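Local coordinates for LPS-assembly lipoprotein (Caulobacter crescentus, PDB 4KWY), which probably takes part, as an LptE-family lipoprotein, in assembling lipopolysaccharide at the outer membrane, at residues N66-R77 with K89-S100. Numbering follows the deposited sequence.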
loop_
_atom_site.group_PDB
_atom_site.type_symbol
_atom_site.label_atom_id
_atom_site.label_comp_id
_atom_site.label_asym_id
_atom_site.label_seq_id
_atom_site.Cartn_x
_atom_site.Cartn_y
_atom_site.Cartn_z
ATOM N N ASN A 66 -15.677 -4.457 21.157
ATOM C CA ASN A 66 -14.282 -4.486 20.733
ATOM C C ASN A 66 -14.132 -4.632 19.211
ATOM O O ASN A 66 -13.177 -5.267 18.785
ATOM C CB ASN A 66 -13.471 -5.576 21.489
ATOM C CG ASN A 66 -13.132 -5.237 22.937
ATOM O OD1 ASN A 66 -12.846 -4.086 23.301
ATOM N ND2 ASN A 66 -13.092 -6.248 23.793
ATOM N N ARG A 67 -15.058 -4.040 18.394
ATOM C CA ARG A 67 -14.912 -4.006 16.930
ATOM C C ARG A 67 -14.378 -2.628 16.545
ATOM O O ARG A 67 -14.889 -1.612 17.012
ATOM C CB ARG A 67 -16.183 -4.362 16.121
ATOM C CG ARG A 67 -15.932 -4.217 14.582
ATOM C CD ARG A 67 -17.005 -4.751 13.647
ATOM N NE ARG A 67 -17.178 -6.194 13.824
ATOM C CZ ARG A 67 -18.334 -6.829 13.689
ATOM N NH1 ARG A 67 -19.421 -6.169 13.313
ATOM N NH2 ARG A 67 -18.415 -8.128 13.929
ATOM N N PHE A 68 -13.355 -2.591 15.709
ATOM C CA PHE A 68 -12.732 -1.337 15.321
ATOM C C PHE A 68 -12.667 -1.185 13.830
ATOM O O PHE A 68 -12.591 -2.191 13.132
ATOM C CB PHE A 68 -11.311 -1.282 15.894
ATOM C CG PHE A 68 -11.248 -0.994 17.369
ATOM C CD1 PHE A 68 -11.448 -2.007 18.307
ATOM C CD2 PHE A 68 -10.999 0.291 17.829
ATOM C CE1 PHE A 68 -11.424 -1.727 19.675
ATOM C CE2 PHE A 68 -11.000 0.574 19.196
ATOM C CZ PHE A 68 -11.189 -0.439 20.106
ATOM N N GLU A 69 -12.700 0.075 13.335
ATOM C CA GLU A 69 -12.533 0.378 11.915
ATOM C C GLU A 69 -11.244 1.141 11.737
ATOM O O GLU A 69 -10.967 2.094 12.453
ATOM C CB GLU A 69 -13.704 1.122 11.277
ATOM C CG GLU A 69 -13.574 1.156 9.753
ATOM C CD GLU A 69 -14.697 1.807 8.969
ATOM O OE1 GLU A 69 -14.774 3.057 8.970
ATOM O OE2 GLU A 69 -15.455 1.073 8.294
ATOM N N LEU A 70 -10.439 0.688 10.798
ATOM C CA LEU A 70 -9.154 1.258 10.502
ATOM C C LEU A 70 -9.143 1.709 9.048
ATOM O O LEU A 70 -9.620 0.998 8.164
ATOM C CB LEU A 70 -8.150 0.165 10.777
ATOM C CG LEU A 70 -6.699 0.504 10.675
ATOM C CD1 LEU A 70 -6.173 1.017 11.999
ATOM C CD2 LEU A 70 -5.976 -0.732 10.343
ATOM N N ARG A 71 -8.647 2.920 8.816
ATOM C CA ARG A 71 -8.633 3.510 7.491
ATOM C C ARG A 71 -7.230 3.805 7.004
ATOM O O ARG A 71 -6.420 4.397 7.713
ATOM C CB ARG A 71 -9.471 4.782 7.472
ATOM C CG ARG A 71 -9.768 5.256 6.070
ATOM C CD ARG A 71 -10.901 6.228 6.078
ATOM N NE ARG A 71 -10.881 7.057 4.877
ATOM C CZ ARG A 71 -11.010 8.377 4.875
ATOM N NH1 ARG A 71 -11.157 9.037 6.018
ATOM N NH2 ARG A 71 -10.992 9.049 3.732
HETATM N N MSE A 72 -6.938 3.339 5.796
HETATM C CA MSE A 72 -5.661 3.617 5.175
HETATM C C MSE A 72 -5.918 4.528 3.979
HETATM O O MSE A 72 -6.534 4.112 2.993
HETATM C CB MSE A 72 -4.895 2.356 4.774
HETATM C CG MSE A 72 -3.537 2.718 4.155
HETATM SE SE MSE A 72 -2.507 1.212 3.692
HETATM C CE MSE A 72 -1.024 1.633 4.741
ATOM N N SER A 73 -5.412 5.769 4.082
ATOM C CA SER A 73 -5.504 6.796 3.051
ATOM C C SER A 73 -4.126 7.026 2.489
ATOM O O SER A 73 -3.185 7.291 3.248
ATOM C CB SER A 73 -6.070 8.076 3.637
ATOM O OG SER A 73 -7.340 7.810 4.196
ATOM N N VAL A 74 -3.979 6.863 1.165
ATOM C CA VAL A 74 -2.673 6.988 0.515
ATOM C C VAL A 74 -2.758 7.843 -0.723
ATOM O O VAL A 74 -3.494 7.530 -1.653
ATOM C CB VAL A 74 -2.059 5.603 0.111
ATOM C CG1 VAL A 74 -0.544 5.702 -0.081
ATOM C CG2 VAL A 74 -2.440 4.478 1.076
ATOM N N ASP A 75 -1.928 8.860 -0.774
ATOM C CA ASP A 75 -1.700 9.655 -1.976
ATOM C C ASP A 75 -0.410 9.154 -2.523
ATOM O O ASP A 75 0.525 8.988 -1.745
ATOM C CB ASP A 75 -1.647 11.166 -1.683
ATOM C CG ASP A 75 -3.018 11.779 -1.520
ATOM O OD1 ASP A 75 -3.759 11.855 -2.522
ATOM O OD2 ASP A 75 -3.344 12.189 -0.398
ATOM N N TRP A 76 -0.347 8.842 -3.820
ATOM C CA TRP A 76 0.895 8.334 -4.381
ATOM C C TRP A 76 1.206 8.927 -5.768
ATOM O O TRP A 76 0.297 9.245 -6.534
ATOM C CB TRP A 76 0.883 6.797 -4.409
ATOM C CG TRP A 76 -0.327 6.193 -5.040
ATOM C CD1 TRP A 76 -1.487 5.820 -4.419
ATOM C CD2 TRP A 76 -0.483 5.861 -6.421
ATOM N NE1 TRP A 76 -2.359 5.271 -5.332
ATOM C CE2 TRP A 76 -1.769 5.283 -6.572
ATOM C CE3 TRP A 76 0.342 6.005 -7.556
ATOM C CZ2 TRP A 76 -2.252 4.847 -7.809
ATOM C CZ3 TRP A 76 -0.117 5.530 -8.775
ATOM C CH2 TRP A 76 -1.408 4.973 -8.898
ATOM N N ARG A 77 2.516 9.053 -6.070
ATOM C CA ARG A 77 3.092 9.578 -7.324
ATOM C C ARG A 77 4.042 8.576 -7.942
ATOM O O ARG A 77 4.912 8.056 -7.241
ATOM C CB ARG A 77 3.884 10.875 -7.069
ATOM C CG ARG A 77 3.077 11.996 -6.538
ATOM C CD ARG A 77 3.915 13.218 -6.293
ATOM N NE ARG A 77 3.357 13.933 -5.141
ATOM C CZ ARG A 77 2.481 14.931 -5.221
ATOM N NH1 ARG A 77 2.117 15.413 -6.403
ATOM N NH2 ARG A 77 2.004 15.492 -4.116
ATOM N N LYS A 89 -0.123 9.346 -11.182
ATOM C CA LYS A 89 -0.419 9.516 -9.757
ATOM C C LYS A 89 -1.792 8.864 -9.389
ATOM O O LYS A 89 -2.501 8.320 -10.259
ATOM C CB LYS A 89 -0.323 11.004 -9.340
ATOM C CG LYS A 89 -1.498 11.918 -9.637
ATOM C CD LYS A 89 -1.184 13.278 -9.029
ATOM C CE LYS A 89 -2.327 14.262 -9.043
ATOM N NZ LYS A 89 -1.920 15.596 -8.501
ATOM N N GLY A 90 -2.110 8.872 -8.099
ATOM C CA GLY A 90 -3.355 8.317 -7.602
ATOM C C GLY A 90 -3.599 8.597 -6.137
ATOM O O GLY A 90 -2.750 9.159 -5.427
ATOM N N ARG A 91 -4.812 8.221 -5.704
ATOM C CA ARG A 91 -5.312 8.286 -4.337
ATOM C C ARG A 91 -5.996 6.955 -4.070
ATOM O O ARG A 91 -6.719 6.460 -4.926
ATOM C CB ARG A 91 -6.237 9.501 -4.132
ATOM C CG ARG A 91 -7.002 9.551 -2.793
ATOM C CD ARG A 91 -6.142 9.646 -1.534
ATOM N NE ARG A 91 -6.975 9.590 -0.329
ATOM C CZ ARG A 91 -7.055 10.552 0.589
ATOM N NH1 ARG A 91 -6.315 11.647 0.480
ATOM N NH2 ARG A 91 -7.860 10.417 1.632
ATOM N N THR A 92 -5.673 6.319 -2.952
ATOM C CA THR A 92 -6.236 5.010 -2.573
ATOM C C THR A 92 -6.738 5.136 -1.135
ATOM O O THR A 92 -6.028 5.620 -0.264
ATOM C CB THR A 92 -5.149 3.898 -2.775
ATOM O OG1 THR A 92 -4.642 3.986 -4.102
ATOM C CG2 THR A 92 -5.655 2.484 -2.528
ATOM N N ASP A 93 -7.960 4.730 -0.904
ATOM C CA ASP A 93 -8.581 4.748 0.415
ATOM C C ASP A 93 -9.135 3.380 0.696
ATOM O O ASP A 93 -10.024 2.926 -0.015
ATOM C CB ASP A 93 -9.694 5.801 0.486
ATOM C CG ASP A 93 -9.361 6.990 1.358
ATOM O OD1 ASP A 93 -9.447 6.856 2.596
ATOM O OD2 ASP A 93 -9.096 8.076 0.799
ATOM N N VAL A 94 -8.593 2.704 1.710
ATOM C CA VAL A 94 -9.017 1.358 2.088
ATOM C C VAL A 94 -9.496 1.356 3.555
ATOM O O VAL A 94 -8.854 1.976 4.413
ATOM C CB VAL A 94 -7.854 0.351 1.859
ATOM C CG1 VAL A 94 -8.195 -1.023 2.435
ATOM C CG2 VAL A 94 -7.529 0.226 0.375
ATOM N N SER A 95 -10.575 0.619 3.840
ATOM C CA SER A 95 -11.096 0.449 5.205
ATOM C C SER A 95 -11.203 -1.006 5.562
ATOM O O SER A 95 -11.618 -1.802 4.740
ATOM C CB SER A 95 -12.464 1.099 5.361
ATOM O OG SER A 95 -12.255 2.482 5.572
ATOM N N VAL A 96 -10.799 -1.351 6.788
ATOM C CA VAL A 96 -10.903 -2.689 7.353
ATOM C C VAL A 96 -11.488 -2.578 8.764
ATOM O O VAL A 96 -11.442 -1.509 9.397
ATOM C CB VAL A 96 -9.563 -3.480 7.365
ATOM C CG1 VAL A 96 -9.017 -3.679 5.971
ATOM C CG2 VAL A 96 -8.519 -2.836 8.272
ATOM N N THR A 97 -12.046 -3.688 9.245
ATOM C CA THR A 97 -12.506 -3.843 10.604
ATOM C C THR A 97 -11.690 -4.974 11.231
ATOM O O THR A 97 -11.145 -5.828 10.519
ATOM C CB THR A 97 -14.016 -4.076 10.723
ATOM O OG1 THR A 97 -14.361 -5.309 10.117
ATOM C CG2 THR A 97 -14.860 -2.908 10.196
ATOM N N TYR A 98 -11.547 -4.935 12.556
ATOM C CA TYR A 98 -10.913 -5.997 13.329
ATOM C C TYR A 98 -11.661 -6.111 14.593
ATOM O O TYR A 98 -12.201 -5.118 15.104
ATOM C CB TYR A 98 -9.396 -5.834 13.552
ATOM C CG TYR A 98 -8.961 -4.590 14.291
ATOM C CD1 TYR A 98 -8.837 -4.586 15.681
ATOM C CD2 TYR A 98 -8.601 -3.433 13.597
ATOM C CE1 TYR A 98 -8.388 -3.454 16.364
ATOM C CE2 TYR A 98 -8.171 -2.287 14.273
ATOM C CZ TYR A 98 -8.047 -2.309 15.653
ATOM O OH TYR A 98 -7.653 -1.188 16.331
ATOM N N ASP A 99 -11.783 -7.347 15.051
ATOM C CA ASP A 99 -12.495 -7.610 16.273
ATOM C C ASP A 99 -11.468 -7.845 17.368
ATOM O O ASP A 99 -10.865 -8.913 17.439
ATOM C CB ASP A 99 -13.483 -8.780 16.089
ATOM C CG ASP A 99 -14.839 -8.369 15.526
ATOM O OD1 ASP A 99 -14.869 -7.599 14.561
ATOM O OD2 ASP A 99 -15.863 -8.854 16.035
ATOM N N SER A 100 -11.230 -6.802 18.183
ATOM C CA SER A 100 -10.295 -6.791 19.320
ATOM C C SER A 100 -10.734 -7.763 20.456
ATOM O O SER A 100 -11.712 -8.513 20.339
ATOM C CB SER A 100 -10.141 -5.368 19.864
ATOM O OG SER A 100 -8.881 -5.155 20.474
HETATM O O HOH W 1 -2.933 12.636 -5.513
#
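W76 lays one face of its indole on G90, with G90 CA 3.8 Å from the centroid of the W76 six-membered ring. CG of W76 stands between the backbone N and the carbonyl carbon (chi1 51°), which swings the ring across the neighbouring strand. There W76 NE1 donates, in the ring plane, to T92 OG1 at 2.9 Å. With an alanine in place of W76, T92 OG1 is likely to lose this donor and G90 its aromatic cover. Farther along the same face, L70 CD2 lies beside V96 CG2. F68 CB then sits over a face of the Y98 ring, 3.4 Å from Y98 CZ. The F68 and Y98 ring planes differ by only 10°, but the rings are displaced along their planes until little of one lies over the other.

The other face is polar. D93 OD1 is gripped by R71 NE at 2.7 Å and by S73 OG at 2.8 Å, which arrive from opposite faces of the carboxylate plane. R91 takes D93 OD2 side-on, with NE and NH2 both on that one oxygen. R91 NH1 also forms a salt bridge with D75 OD2, through a hydrogen bond that is weak. The two carboxylates probably offset the like charges of R71 and R91. At the far end R67 NE meets D99 OD1 on its syn side at 2.8 Å, almost straight at 175°.

Paired backbone N-H and C=O bonds from F68–Y98 to W76–G90 fix this register. Helix 104-135 is touched by W76, T92 and Y98, while strand 44-50 meets M72, V74 and W76. R54 of helix 52-56 donates to S73 OG. The two segments make up most of the arms of a long, regular antiparallel beta hairpin, strands 67-80 and 86-99, part of a mixed sheet packed on helix 104-135, consistent with an LptE-like alpha/beta fold.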